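Local atomic coordinates of peptide ABC transporter, peptide-binding protein (Thermus thermophilus, PDB entry 2D5W), a protein that binds short peptides, as in its complex with a pentapeptide, and probably delivers them to an ABC transporter for uptake. Residues H305-N313 with Q501-D509; C314-L322 with R396-I407. All coordinates share one frame; numbering follows the deposited sequence.

Interaction 1: H305-N313 with Q501-D509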
loop_
_atom_site.group_PDB
_atom_site.type_symbol
_atom_site.label_atom_id
_atom_site.label_comp_id
_atom_site.label_asym_id
_atom_site.label_seq_id
_atom_site.Cartn_x
_atom_site.Cartn_y
_atom_site.Cartn_z
ATOM N N HIS A 305 -8.549 -1.572 9.183
ATOM C CA HIS A 305 -8.210 -2.257 10.421
ATOM C C HIS A 305 -7.597 -1.284 11.419
ATOM O O HIS A 305 -7.354 -0.117 11.103
ATOM C CB HIS A 305 -7.166 -3.327 10.111
ATOM C CG HIS A 305 -5.857 -2.749 9.678
ATOM N ND1 HIS A 305 -5.676 -2.163 8.443
ATOM C CD2 HIS A 305 -4.703 -2.551 10.361
ATOM C CE1 HIS A 305 -4.470 -1.621 8.388
ATOM N NE2 HIS A 305 -3.862 -1.841 9.540
ATOM N N ILE A 306 -7.328 -1.786 12.621
ATOM C CA ILE A 306 -6.694 -0.983 13.651
ATOM C C ILE A 306 -5.453 -1.715 14.141
ATOM O O ILE A 306 -5.550 -2.789 14.739
ATOM C CB ILE A 306 -7.630 -0.732 14.858
ATOM C CG1 ILE A 306 -8.942 -0.107 14.375
ATOM C CG2 ILE A 306 -6.944 0.197 15.858
ATOM C CD1 ILE A 306 -9.919 0.236 15.492
ATOM N N ASP A 307 -4.283 -1.156 13.856
ATOM C CA ASP A 307 -3.057 -1.759 14.336
ATOM C C ASP A 307 -2.910 -1.409 15.809
ATOM O O ASP A 307 -3.442 -0.399 16.283
ATOM C CB ASP A 307 -1.859 -1.272 13.524
ATOM C CG ASP A 307 -1.669 -2.078 12.260
ATOM O OD1 ASP A 307 -1.743 -1.495 11.158
ATOM O OD2 ASP A 307 -1.460 -3.308 12.372
ATOM N N ILE A 308 -2.192 -2.270 16.522
ATOM C CA ILE A 308 -1.983 -2.135 17.956
ATOM C C ILE A 308 -0.499 -2.243 18.274
ATOM O O ILE A 308 0.148 -3.212 17.877
ATOM C CB ILE A 308 -2.705 -3.276 18.710
ATOM C CG1 ILE A 308 -4.195 -3.293 18.350
ATOM C CG2 ILE A 308 -2.483 -3.140 20.209
ATOM C CD1 ILE A 308 -4.979 -2.108 18.850
ATOM N N ASN A 309 0.040 -1.256 18.979
ATOM C CA ASN A 309 1.448 -1.300 19.351
ATOM C C ASN A 309 1.609 -2.374 20.428
ATOM O O ASN A 309 1.014 -2.270 21.500
ATOM C CB ASN A 309 1.894 0.051 19.907
ATOM C CG ASN A 309 3.384 0.104 20.167
ATOM O OD1 ASN A 309 4.006 -0.918 20.445
ATOM N ND2 ASN A 309 3.964 1.295 20.092
ATOM N N LYS A 310 2.400 -3.404 20.140
ATOM C CA LYS A 310 2.620 -4.486 21.094
ATOM C C LYS A 310 4.074 -4.562 21.547
ATOM O O LYS A 310 4.505 -5.575 22.110
ATOM C CB LYS A 310 2.191 -5.818 20.471
ATOM C CG LYS A 310 0.712 -5.866 20.101
ATOM C CD LYS A 310 0.358 -7.124 19.312
ATOM C CE LYS A 310 1.025 -7.148 17.939
ATOM N NZ LYS A 310 0.565 -6.031 17.060
ATOM N N PHE A 311 4.833 -3.496 21.305
ATOM C CA PHE A 311 6.240 -3.466 21.704
ATOM C C PHE A 311 6.373 -3.256 23.203
ATOM O O PHE A 311 6.066 -2.185 23.724
ATOM C CB PHE A 311 6.994 -2.361 20.964
ATOM C CG PHE A 311 7.202 -2.644 19.507
ATOM C CD1 PHE A 311 6.319 -2.153 18.551
ATOM C CD2 PHE A 311 8.278 -3.416 19.091
ATOM C CE1 PHE A 311 6.508 -2.428 17.200
ATOM C CE2 PHE A 311 8.475 -3.698 17.745
ATOM C CZ PHE A 311 7.590 -3.203 16.797
ATOM N N GLU A 312 6.855 -4.290 23.883
ATOM C CA GLU A 312 7.018 -4.266 25.328
ATOM C C GLU A 312 8.035 -3.263 25.867
ATOM O O GLU A 312 8.042 -2.973 27.063
ATOM C CB GLU A 312 7.347 -5.679 25.818
ATOM C CG GLU A 312 6.161 -6.633 25.706
ATOM C CD GLU A 312 6.561 -8.094 25.760
ATOM O OE1 GLU A 312 7.299 -8.481 26.689
ATOM O OE2 GLU A 312 6.126 -8.859 24.872
ATOM N N ASN A 313 8.893 -2.730 25.001
ATOM C CA ASN A 313 9.877 -1.752 25.452
ATOM C C ASN A 313 9.231 -0.383 25.671
ATOM O O ASN A 313 9.856 0.518 26.228
ATOM C CB ASN A 313 11.039 -1.640 24.460
ATOM C CG ASN A 313 10.581 -1.327 23.057
ATOM O OD1 ASN A 313 9.960 -2.158 22.396
ATOM N ND2 ASN A 313 10.884 -0.121 22.591
ATOM N N GLN A 501 7.168 -4.571 7.439
ATOM C CA GLN A 501 5.880 -3.918 7.635
ATOM C C GLN A 501 5.028 -4.455 8.785
ATOM O O GLN A 501 3.846 -4.128 8.872
ATOM C CB GLN A 501 5.069 -3.972 6.335
ATOM C CG GLN A 501 5.687 -3.196 5.184
ATOM C CD GLN A 501 4.849 -3.280 3.925
ATOM O OE1 GLN A 501 4.769 -4.329 3.290
ATOM N NE2 GLN A 501 4.206 -2.176 3.571
ATOM N N ASN A 502 5.606 -5.292 9.642
ATOM C CA ASN A 502 4.880 -5.800 10.814
ATOM C C ASN A 502 5.075 -4.660 11.816
ATOM O O ASN A 502 5.845 -4.763 12.774
ATOM C CB ASN A 502 5.529 -7.090 11.324
ATOM C CG ASN A 502 4.770 -7.717 12.486
ATOM O OD1 ASN A 502 3.994 -7.055 13.182
ATOM N ND2 ASN A 502 5.011 -9.002 12.714
ATOM N N ILE A 503 4.358 -3.567 11.566
ATOM C CA ILE A 503 4.478 -2.347 12.348
ATOM C C ILE A 503 4.045 -2.404 13.804
ATOM O O ILE A 503 4.475 -1.574 14.602
ATOM C CB ILE A 503 3.752 -1.177 11.625
ATOM C CG1 ILE A 503 2.263 -1.495 11.447
ATOM C CG2 ILE A 503 4.395 -0.942 10.252
ATOM C CD1 ILE A 503 1.451 -1.468 12.711
ATOM N N GLY A 504 3.201 -3.377 14.137
ATOM C CA GLY A 504 2.720 -3.537 15.502
ATOM C C GLY A 504 3.565 -4.472 16.357
ATOM O O GLY A 504 3.279 -4.653 17.542
ATOM N N GLY A 505 4.578 -5.091 15.752
ATOM C CA GLY A 505 5.479 -5.972 16.483
ATOM C C GLY A 505 4.980 -7.324 16.964
ATOM O O GLY A 505 5.350 -7.765 18.049
ATOM N N TRP A 506 4.165 -8.000 16.166
ATOM C CA TRP A 506 3.647 -9.309 16.553
ATOM C C TRP A 506 4.626 -10.425 16.229
ATOM O O TRP A 506 5.367 -10.357 15.250
ATOM C CB TRP A 506 2.336 -9.597 15.820
ATOM C CG TRP A 506 1.598 -10.819 16.318
ATOM C CD1 TRP A 506 1.203 -11.072 17.604
ATOM C CD2 TRP A 506 1.081 -11.894 15.522
ATOM N NE1 TRP A 506 0.464 -12.231 17.655
ATOM C CE2 TRP A 506 0.372 -12.756 16.392
ATOM C CE3 TRP A 506 1.143 -12.211 14.159
ATOM C CZ2 TRP A 506 -0.271 -13.913 15.942
ATOM C CZ3 TRP A 506 0.501 -13.363 13.709
ATOM C CH2 TRP A 506 -0.198 -14.199 14.602
ATOM N N ARG A 507 4.627 -11.454 17.068
ATOM C CA ARG A 507 5.460 -12.621 16.830
ATOM C C ARG A 507 4.726 -13.889 17.232
ATOM O O ARG A 507 4.297 -14.038 18.377
ATOM C CB ARG A 507 6.790 -12.561 17.588
ATOM C CG ARG A 507 7.584 -13.858 17.410
ATOM C CD ARG A 507 8.995 -13.802 17.961
ATOM N NE ARG A 507 9.675 -15.077 17.745
ATOM C CZ ARG A 507 10.964 -15.292 17.985
ATOM N NH1 ARG A 507 11.490 -16.488 17.756
ATOM N NH2 ARG A 507 11.725 -14.311 18.448
ATOM N N ASN A 508 4.565 -14.788 16.272
ATOM C CA ASN A 508 3.932 -16.078 16.510
ATOM C C ASN A 508 4.708 -17.028 15.616
ATOM O O ASN A 508 4.587 -16.986 14.391
ATOM C CB ASN A 508 2.453 -16.055 16.124
ATOM C CG ASN A 508 1.748 -17.358 16.458
ATOM O OD1 ASN A 508 1.936 -18.371 15.786
ATOM N ND2 ASN A 508 0.941 -17.340 17.516
ATOM N N ASP A 509 5.528 -17.872 16.234
ATOM C CA ASP A 509 6.367 -18.790 15.479
ATOM C C ASP A 509 5.614 -19.765 14.592
ATOM O O ASP A 509 6.088 -20.098 13.504
ATOM C CB ASP A 509 7.315 -19.538 16.421
ATOM C CG ASP A 509 8.328 -18.611 17.073
ATOM O OD1 ASP A 509 8.516 -17.482 16.572
ATOM O OD2 ASP A 509 8.947 -19.011 18.081
HETATM O O HOH W 1 1.116 -4.594 12.502
HETATM O O HOH W 2 1.433 -6.546 14.415
#

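Interaction 2: C314-L322 with R396-I407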
loop_
_atom_site.group_PDB
_atom_site.type_symbol
_atom_site.label_atom_id
_atom_site.label_comp_id
_atom_site.label_asym_id
_atom_site.label_seq_id
_atom_site.Cartn_x
_atom_site.Cartn_y
_atom_site.Cartn_z
ATOM N N CYS A 314 7.989 -0.223 25.213
ATOM C CA CYS A 314 7.247 1.022 25.417
ATOM C C CYS A 314 6.387 0.733 26.638
ATOM O O CYS A 314 5.435 -0.037 26.564
ATOM C CB CYS A 314 6.354 1.351 24.213
ATOM S SG CYS A 314 7.285 1.624 22.674
ATOM N N GLN A 315 6.726 1.342 27.767
ATOM C CA GLN A 315 5.988 1.075 28.993
ATOM C C GLN A 315 4.484 1.308 28.882
ATOM O O GLN A 315 3.707 0.629 29.549
ATOM C CB GLN A 315 6.572 1.882 30.155
ATOM C CG GLN A 315 6.099 1.412 31.531
ATOM C CD GLN A 315 6.269 -0.089 31.739
ATOM O OE1 GLN A 315 7.341 -0.649 31.496
ATOM N NE2 GLN A 315 5.210 -0.746 32.198
ATOM N N VAL A 316 4.070 2.255 28.044
ATOM C CA VAL A 316 2.646 2.531 27.862
ATOM C C VAL A 316 1.938 1.272 27.356
ATOM O O VAL A 316 0.811 0.971 27.753
ATOM C CB VAL A 316 2.425 3.676 26.849
ATOM C CG1 VAL A 316 0.937 3.889 26.617
ATOM C CG2 VAL A 316 3.072 4.952 27.363
ATOM N N VAL A 317 2.615 0.541 26.477
ATOM C CA VAL A 317 2.076 -0.693 25.923
ATOM C C VAL A 317 1.867 -1.718 27.037
ATOM O O VAL A 317 0.821 -2.360 27.115
ATOM C CB VAL A 317 3.029 -1.270 24.852
ATOM C CG1 VAL A 317 2.614 -2.679 24.467
ATOM C CG2 VAL A 317 3.024 -0.366 23.629
ATOM N N LYS A 318 2.866 -1.868 27.901
ATOM C CA LYS A 318 2.764 -2.812 29.010
ATOM C C LYS A 318 1.730 -2.347 30.031
ATOM O O LYS A 318 0.991 -3.158 30.581
ATOM C CB LYS A 318 4.125 -2.995 29.686
ATOM C CG LYS A 318 5.166 -3.659 28.791
ATOM C CD LYS A 318 6.423 -4.043 29.563
ATOM C CE LYS A 318 6.148 -5.150 30.575
ATOM N NZ LYS A 318 7.383 -5.558 31.309
ATOM N N ASP A 319 1.679 -1.041 30.275
ATOM C CA ASP A 319 0.718 -0.475 31.218
ATOM C C ASP A 319 -0.708 -0.822 30.795
ATOM O O ASP A 319 -1.524 -1.266 31.606
ATOM C CB ASP A 319 0.872 1.047 31.285
ATOM C CG ASP A 319 2.118 1.482 32.036
ATOM O OD1 ASP A 319 2.432 2.689 32.007
ATOM O OD2 ASP A 319 2.778 0.623 32.659
ATOM N N LEU A 320 -0.999 -0.618 29.514
ATOM C CA LEU A 320 -2.323 -0.900 28.971
ATOM C C LEU A 320 -2.540 -2.384 28.696
ATOM O O LEU A 320 -3.667 -2.819 28.463
ATOM C CB LEU A 320 -2.535 -0.115 27.676
ATOM C CG LEU A 320 -2.555 1.408 27.794
ATOM C CD1 LEU A 320 -2.662 2.027 26.405
ATOM C CD2 LEU A 320 -3.727 1.830 28.663
ATOM N N GLY A 321 -1.455 -3.151 28.716
ATOM C CA GLY A 321 -1.545 -4.579 28.461
ATOM C C GLY A 321 -1.861 -4.919 27.013
ATOM O O GLY A 321 -2.448 -5.962 26.724
ATOM N N LEU A 322 -1.453 -4.052 26.092
ATOM C CA LEU A 322 -1.728 -4.282 24.677
ATOM C C LEU A 322 -1.023 -5.515 24.124
ATOM O O LEU A 322 -1.405 -6.034 23.077
ATOM C CB LEU A 322 -1.344 -3.049 23.856
ATOM C CG LEU A 322 -2.081 -1.768 24.257
ATOM C CD1 LEU A 322 -1.691 -0.634 23.323
ATOM C CD2 LEU A 322 -3.580 -1.999 24.197
ATOM N N ARG A 396 -5.467 0.491 37.071
ATOM C CA ARG A 396 -4.801 -0.668 37.651
ATOM C C ARG A 396 -3.367 -0.267 37.968
ATOM O O ARG A 396 -2.903 0.790 37.541
ATOM C CB ARG A 396 -4.829 -1.875 36.705
ATOM C CG ARG A 396 -3.881 -1.817 35.522
ATOM C CD ARG A 396 -3.889 -3.147 34.783
ATOM N NE ARG A 396 -2.961 -3.159 33.656
ATOM C CZ ARG A 396 -2.628 -4.247 32.971
ATOM N NH1 ARG A 396 -1.773 -4.159 31.960
ATOM N NH2 ARG A 396 -3.141 -5.428 33.295
ATOM N N THR A 397 -2.673 -1.092 38.741
ATOM C CA THR A 397 -1.296 -0.793 39.102
ATOM C C THR A 397 -0.335 -1.674 38.313
ATOM O O THR A 397 -0.536 -2.879 38.207
ATOM C CB THR A 397 -1.062 -1.008 40.611
ATOM O OG1 THR A 397 -1.987 -0.204 41.355
ATOM C CG2 THR A 397 0.358 -0.614 40.994
ATOM N N VAL A 398 0.696 -1.054 37.749
ATOM C CA VAL A 398 1.710 -1.766 36.975
ATOM C C VAL A 398 3.069 -1.218 37.393
ATOM O O VAL A 398 3.316 -0.017 37.302
ATOM C CB VAL A 398 1.521 -1.551 35.454
ATOM C CG1 VAL A 398 2.626 -2.262 34.681
ATOM C CG2 VAL A 398 0.160 -2.074 35.019
ATOM N N ASN A 399 3.944 -2.104 37.860
ATOM C CA ASN A 399 5.270 -1.703 38.312
ATOM C C ASN A 399 5.164 -0.633 39.401
ATOM O O ASN A 399 5.977 0.289 39.460
ATOM C CB ASN A 399 6.102 -1.172 37.136
ATOM C CG ASN A 399 6.469 -2.257 36.135
ATOM O OD1 ASN A 399 7.097 -1.982 35.111
ATOM N ND2 ASN A 399 6.088 -3.494 36.430
ATOM N N GLY A 400 4.146 -0.759 40.250
ATOM C CA GLY A 400 3.950 0.185 41.339
ATOM C C GLY A 400 3.361 1.527 40.942
ATOM O O GLY A 400 3.185 2.406 41.786
ATOM N N ARG A 401 3.046 1.684 39.660
ATOM C CA ARG A 401 2.487 2.930 39.149
ATOM C C ARG A 401 1.011 2.784 38.805
ATOM O O ARG A 401 0.586 1.758 38.278
ATOM C CB ARG A 401 3.261 3.360 37.903
ATOM C CG ARG A 401 4.728 3.662 38.164
ATOM C CD ARG A 401 5.586 3.504 36.913
ATOM N NE ARG A 401 5.003 4.146 35.736
ATOM C CZ ARG A 401 4.152 3.554 34.903
ATOM N NH1 ARG A 401 3.780 2.296 35.109
ATOM N NH2 ARG A 401 3.670 4.220 33.864
ATOM N N THR A 402 0.229 3.815 39.107
ATOM C CA THR A 402 -1.195 3.785 38.802
ATOM C C THR A 402 -1.392 4.175 37.345
ATOM O O THR A 402 -1.030 5.277 36.933
ATOM C CB THR A 402 -1.983 4.753 39.699
ATOM O OG1 THR A 402 -1.872 4.326 41.060
ATOM C CG2 THR A 402 -3.452 4.778 39.297
ATOM N N VAL A 403 -1.962 3.264 36.569
ATOM C CA VAL A 403 -2.195 3.513 35.156
ATOM C C VAL A 403 -3.685 3.552 34.836
ATOM O O VAL A 403 -4.486 2.824 35.430
ATOM C CB VAL A 403 -1.516 2.431 34.285
ATOM C CG1 VAL A 403 -0.022 2.400 34.571
ATOM C CG2 VAL A 403 -2.134 1.077 34.553
ATOM N N ARG A 404 -4.041 4.423 33.898
ATOM C CA ARG A 404 -5.424 4.584 33.461
ATOM C C ARG A 404 -5.558 4.083 32.031
ATOM O O ARG A 404 -4.645 4.248 31.220
ATOM C CB ARG A 404 -5.828 6.056 33.511
ATOM C CG ARG A 404 -5.844 6.649 34.899
ATOM C CD ARG A 404 -6.206 8.125 34.871
ATOM N NE ARG A 404 -7.496 8.379 34.235
ATOM C CZ ARG A 404 -7.651 8.746 32.967
ATOM N NH1 ARG A 404 -8.867 8.955 32.481
ATOM N NH2 ARG A 404 -6.594 8.916 32.185
ATOM N N PHE A 405 -6.699 3.483 31.714
ATOM C CA PHE A 405 -6.899 2.975 30.369
ATOM C C PHE A 405 -7.376 4.054 29.404
ATOM O O PHE A 405 -8.545 4.103 29.014
ATOM C CB PHE A 405 -7.869 1.789 30.373
ATOM C CG PHE A 405 -7.620 0.800 29.259
ATOM C CD1 PHE A 405 -7.529 -0.561 29.532
ATOM C CD2 PHE A 405 -7.462 1.230 27.943
ATOM C CE1 PHE A 405 -7.280 -1.482 28.512
ATOM C CE2 PHE A 405 -7.213 0.316 26.916
ATOM C CZ PHE A 405 -7.123 -1.041 27.204
ATOM N N GLU A 406 -6.448 4.940 29.060
ATOM C CA GLU A 406 -6.684 5.992 28.080
ATOM C C GLU A 406 -5.728 5.571 26.976
ATOM O O GLU A 406 -4.511 5.543 27.176
ATOM C CB GLU A 406 -6.290 7.365 28.615
ATOM C CG GLU A 406 -6.454 8.474 27.587
ATOM C CD GLU A 406 -5.993 9.823 28.098
ATOM O OE1 GLU A 406 -6.560 10.305 29.101
ATOM O OE2 GLU A 406 -5.064 10.398 27.497
ATOM N N ILE A 407 -6.280 5.227 25.820
ATOM C CA ILE A 407 -5.473 4.746 24.713
ATOM C C ILE A 407 -5.464 5.710 23.534
ATOM O O ILE A 407 -6.491 6.289 23.180
ATOM C CB ILE A 407 -5.995 3.349 24.276
ATOM C CG1 ILE A 407 -5.057 2.718 23.249
ATOM C CG2 ILE A 407 -7.417 3.464 23.734
ATOM C CD1 ILE A 407 -5.375 1.264 22.961
HETATM O O HOH W 3 8.462 -3.266 32.377
HETATM O O HOH W 4 5.195 -3.845 33.158
#

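Interaction 1: H305-N313 with Q501-D509
Where strand 293-308 runs out into a loop, K310 and F311 close over a type I beta turn, N502 to G505, and D307 meets the I503 side chain. The backbone N of K310 donates to G504 O at 3.0 Å. The K310 side chain then doubles back: bent at chi3 and chi4 (-66° and -63°), it brings NZ round to I308 O, 3.0 Å away and in the plane of that carbonyl, with a weak bond to G504 O. P543 O and a water bound to N502 OD1 also take bonds from NZ, so the buried ammonium is wrapped in oxygens. On the way, CE lies 3.5 Å from W506 CB. The turn leaves little room at its glycines. G505, in a positive-phi conformation, lays its CA 3.5 Å from F311 CZ over one face of the phenyl ring, while I503 O comes to the ring edge, 3.4 Å from CE1. These contacts tie the peptide-binding protein's strand end to the loop that leads into helix 509-518; Q501 NE2, at the start of this loop segment, hydrogen-bonds to the backbone of the bound peptide. Earlier in the strand, I503 CD1 presses against the D307 carboxylate, 3.2 Å from CG, the two side chains crossing at about a right angle. D307 OD1 accepts a hydrogen bond from H305 NE2; OD1 lies in the imidazole plane, whereas NE2 comes from above the carboxylate plane. OD2 is linked through a water to G504 N. With an alanine here, H305 NE2 would probably lose its acceptor, the bridging water would lose one anchor, and a gap would open beside I503 CD1.

Interaction 2: C314-L322 with R396-I407
D319, on the last turn of helix 315-320, faces the beta hairpin formed by strands 394-398 and 401-410, and its side chain carries the polar half of the contact. Its CB lies 3.7 Å from V403 CG1, and the same methyl comes closer still to CG. CG stands anti to the carbonyl carbon (chi1 -74°), which turns the carboxylate to the hairpin. There R401 takes it end-on: NH2 meets OD1 at 2.7 Å and NH1 meets OD2 at 3.1 Å, both on syn sides, with the two flat groups 21° apart. OD2 also accepts a nearly straight bond (178°) from Q315 NE2, one helical turn back, which arrives from the opposite face to NH1; V398 CG1 packs beside this oxygen. Q315 CG lies over one face of the R401 guanidinium, and two waters link the Q315 amide to N399 OD1 in the type I' turn, weakly on the N399 side.

The backbone of D319 is held as well. R396, extended from CG to NE, approaches side-on and gives both NE and NH1 to D319 O, NE nearly along the C=O axis and NH1 at 2.9 Å from above the carbonyl plane. It reaches the helix end where G321 completes a Schellman motif. Past this polar group the contact turns apolar: L320 CD2 sits over the F405 ring, 4.2 Å from its centroid, in a CH-pi contact, L320 CD1 touches I407 CG1 at 4.0 Å, and L322 CD2 meets I407 CD1.

R396, on the carbonyl at the C-terminal end, would probably interact favourably with the helix dipole, whereas R401 is paired with the carboxylate on the helix flank; three donors hold the rotation of that carboxylate.

Interactions 1 and 2 follow one another along the chain: the loop that leaves strand 293-308 in interaction 1 leads directly into helix 315-320 of interaction 2. Their centres are about 17 Å apart, and they touch where N309 and F311 pack on V317 and N309 O meets L322 CB. Both involve the same mixed sheet, through strand 293-308 in one and the hairpin strands in the other. Interaction 1 is buried: backbone carbonyls and one water satisfy a lysine, and glycines allow the close approach. Interaction 2 lies farther from the chain's centre and is only partly buried: a salt bridge and water-linked amides flank its more exposed turn, with leucines, F405 and I407 inside.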